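Local coordinates for acyl-coenzyme A oxidase (Caenorhabditis elegans, PDB 5K3H), which catalyses the FAD-dependent first step of peroxisomal beta-oxidation, desaturating acyl-CoA chains to trans-2-enoyl-CoA and passing the electrons to oxygen to give hydrogen peroxide, at residues F218-R223 against N256-P261. Sequence-based numbering, arbitrary orientation.
Sequences FMVPLR and NNYRIP
Ile260 and Tyr258 reach from strand 258-261 onto the end of strand 211-221. The two short segments run at 121° to each other, and no backbone pairing joins them. Side chains bridge them, meeting two backbone oxygens as well.

The tight part is buried. Ile260 sends its CD1 tip to CB of Phe218, at 3.8 Å. The same methyl lies 3.6 Å from the backbone O of Met219. The CG1 branch of Ile260 sits between the backbone N and the carbonyl carbon (chi1 63°), with chi2 extended (179°), which carries CD1 to Phe218 and the Met219 carbonyl. CG2 of Ile260 lies more loosely against CD of Pro221. CG1 of Val220 meets CE2 of the Tyr258 ring at 3.7 Å, crossing it obliquely; CG2 of Val220 is looser against CD1 of Ile260, at 4.2 Å. Leu178, on strand 175-179, also packs on Val220.

Arg259 and Pro261 alternate with these residues and are exposed. Arg259 forms salt bridges with Asp170 and Glu175.

OH of Tyr258 is modelled 2.4 Å from O of Pro221. This is too short to trust in detail, and the hydroxyl proton has another acceptor within reach, so the bond is doubtful. Replacing Tyr258 by alanine removes the ring and hydroxyl, which would probably leave Val220 CG1 without its aromatic neighbour and O of Pro221 without this hydroxyl. The chemistry implies a mainly apolar join between strands of the beta domain, with the hydroxyl of Tyr258 meeting the Pro221 carbonyl at one end.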
loop_
_atom_site.group_PDB
_atom_site.type_symbol
_atom_site.label_atom_id
_atom_site.label_comp_id
_atom_site.label_asym_id
_atom_site.label_seq_id
_atom_site.Cartn_x
_atom_site.Cartn_y
_atom_site.Cartn_z
ATOM N N PHE B 218 23.154 12.071 25.175
ATOM C CA PHE B 218 23.406 11.751 26.572
ATOM C C PHE B 218 23.035 10.301 26.826
ATOM O O PHE B 218 21.996 9.818 26.355
ATOM C CB PHE B 218 22.602 12.648 27.541
ATOM C CG PHE B 218 22.823 14.129 27.338
ATOM C CD1 PHE B 218 23.765 14.813 28.094
ATOM C CD2 PHE B 218 22.157 14.816 26.336
ATOM C CE1 PHE B 218 23.995 16.153 27.898
ATOM C CE2 PHE B 218 22.376 16.173 26.148
ATOM C CZ PHE B 218 23.297 16.831 26.923
ATOM N N MET B 219 23.867 9.617 27.604
ATOM C CA MET B 219 23.489 8.303 28.099
ATOM C C MET B 219 22.510 8.508 29.243
ATOM O O MET B 219 22.781 9.289 30.154
ATOM C CB MET B 219 24.723 7.517 28.553
ATOM C CG MET B 219 24.404 6.146 29.124
ATOM S SD MET B 219 23.560 5.064 27.933
ATOM C CE MET B 219 24.945 4.639 26.906
ATOM N N VAL B 220 21.344 7.861 29.166
ATOM C CA VAL B 220 20.264 8.080 30.117
ATOM C C VAL B 220 19.736 6.749 30.641
ATOM O O VAL B 220 19.245 5.930 29.858
ATOM C CB VAL B 220 19.108 8.898 29.513
ATOM C CG1 VAL B 220 18.041 9.169 30.569
ATOM C CG2 VAL B 220 19.617 10.198 28.936
ATOM N N PRO B 221 19.854 6.461 31.943
ATOM C CA PRO B 221 19.137 5.311 32.508
ATOM C C PRO B 221 17.658 5.604 32.604
ATOM O O PRO B 221 17.249 6.684 33.046
ATOM C CB PRO B 221 19.756 5.129 33.897
ATOM C CG PRO B 221 20.391 6.413 34.219
ATOM C CD PRO B 221 20.727 7.122 32.933
ATOM N N LEU B 222 16.859 4.619 32.208
ATOM C CA LEU B 222 15.411 4.753 32.135
ATOM C C LEU B 222 14.674 3.941 33.180
ATOM O O LEU B 222 13.667 4.405 33.709
ATOM C CB LEU B 222 14.907 4.314 30.753
ATOM C CG LEU B 222 15.600 4.925 29.550
ATOM C CD1 LEU B 222 15.095 4.232 28.281
ATOM C CD2 LEU B 222 15.360 6.424 29.550
ATOM N N ARG B 223 15.126 2.719 33.439
ATOM C CA ARG B 223 14.483 1.794 34.358
ATOM C C ARG B 223 15.533 1.177 35.269
ATOM O O ARG B 223 16.708 1.060 34.907
ATOM C CB ARG B 223 13.735 0.678 33.616
ATOM C CG ARG B 223 12.560 1.155 32.784
ATOM C CD ARG B 223 12.078 0.052 31.848
ATOM N NE ARG B 223 10.918 0.451 31.053
ATOM C CZ ARG B 223 9.651 0.229 31.392
ATOM N NH1 ARG B 223 9.366 -0.412 32.523
ATOM N NH2 ARG B 223 8.669 0.639 30.593
ATOM N N ASN B 256 10.892 14.683 34.024
ATOM C CA ASN B 256 10.516 15.739 34.977
ATOM C C ASN B 256 11.771 16.117 35.758
ATOM O O ASN B 256 12.055 15.547 36.811
ATOM C CB ASN B 256 9.393 15.269 35.907
ATOM C CG ASN B 256 8.870 16.378 36.812
ATOM O OD1 ASN B 256 9.145 17.568 36.591
ATOM N ND2 ASN B 256 8.050 15.995 37.812
ATOM N N ASN B 257 12.522 17.079 35.224
ATOM C CA ASN B 257 13.773 17.565 35.816
ATOM C C ASN B 257 14.656 16.393 36.275
ATOM O O ASN B 257 15.015 16.265 37.451
ATOM C CB ASN B 257 13.482 18.554 36.953
ATOM C CG ASN B 257 12.912 19.886 36.437
ATOM O OD1 ASN B 257 13.519 20.549 35.573
ATOM N ND2 ASN B 257 11.735 20.278 36.951
ATOM N N TYR B 258 14.987 15.521 35.310
ATOM C CA TYR B 258 15.683 14.258 35.561
ATOM C C TYR B 258 17.191 14.454 35.479
ATOM O O TYR B 258 17.711 14.834 34.426
ATOM C CB TYR B 258 15.222 13.218 34.541
ATOM C CG TYR B 258 15.732 11.806 34.731
ATOM C CD1 TYR B 258 15.182 10.961 35.683
ATOM C CD2 TYR B 258 16.757 11.319 33.932
ATOM C CE1 TYR B 258 15.647 9.658 35.837
ATOM C CE2 TYR B 258 17.231 10.034 34.071
ATOM C CZ TYR B 258 16.676 9.204 35.022
ATOM O OH TYR B 258 17.161 7.919 35.146
ATOM N N ARG B 259 17.897 14.122 36.565
ATOM C CA ARG B 259 19.307 14.469 36.738
ATOM C C ARG B 259 20.240 13.303 36.418
ATOM O O ARG B 259 20.055 12.190 36.927
ATOM C CB ARG B 259 19.557 14.949 38.166
ATOM C CG ARG B 259 18.897 16.275 38.460
ATOM C CD ARG B 259 19.181 16.813 39.869
ATOM N NE ARG B 259 18.707 18.189 39.941
ATOM C CZ ARG B 259 19.488 19.265 39.867
ATOM N NH1 ARG B 259 20.810 19.148 39.763
ATOM N NH2 ARG B 259 18.932 20.469 39.908
ATOM N N ILE B 260 21.248 13.573 35.587
ATOM C CA ILE B 260 22.293 12.611 35.231
ATOM C C ILE B 260 23.653 13.294 35.399
ATOM O O ILE B 260 23.741 14.539 35.316
ATOM C CB ILE B 260 22.093 12.047 33.807
ATOM C CG1 ILE B 260 22.197 13.141 32.744
ATOM C CG2 ILE B 260 20.754 11.336 33.681
ATOM C CD1 ILE B 260 22.036 12.625 31.326
ATOM N N PRO B 261 24.725 12.537 35.666
ATOM C CA PRO B 261 26.050 13.152 35.849
ATOM C C PRO B 261 26.522 13.904 34.612
ATOM O O PRO B 261 26.092 13.645 33.489
ATOM C CB PRO B 261 26.963 11.954 36.143
ATOM C CG PRO B 261 26.042 10.877 36.647
ATOM C CD PRO B 261 24.716 11.102 36.007
#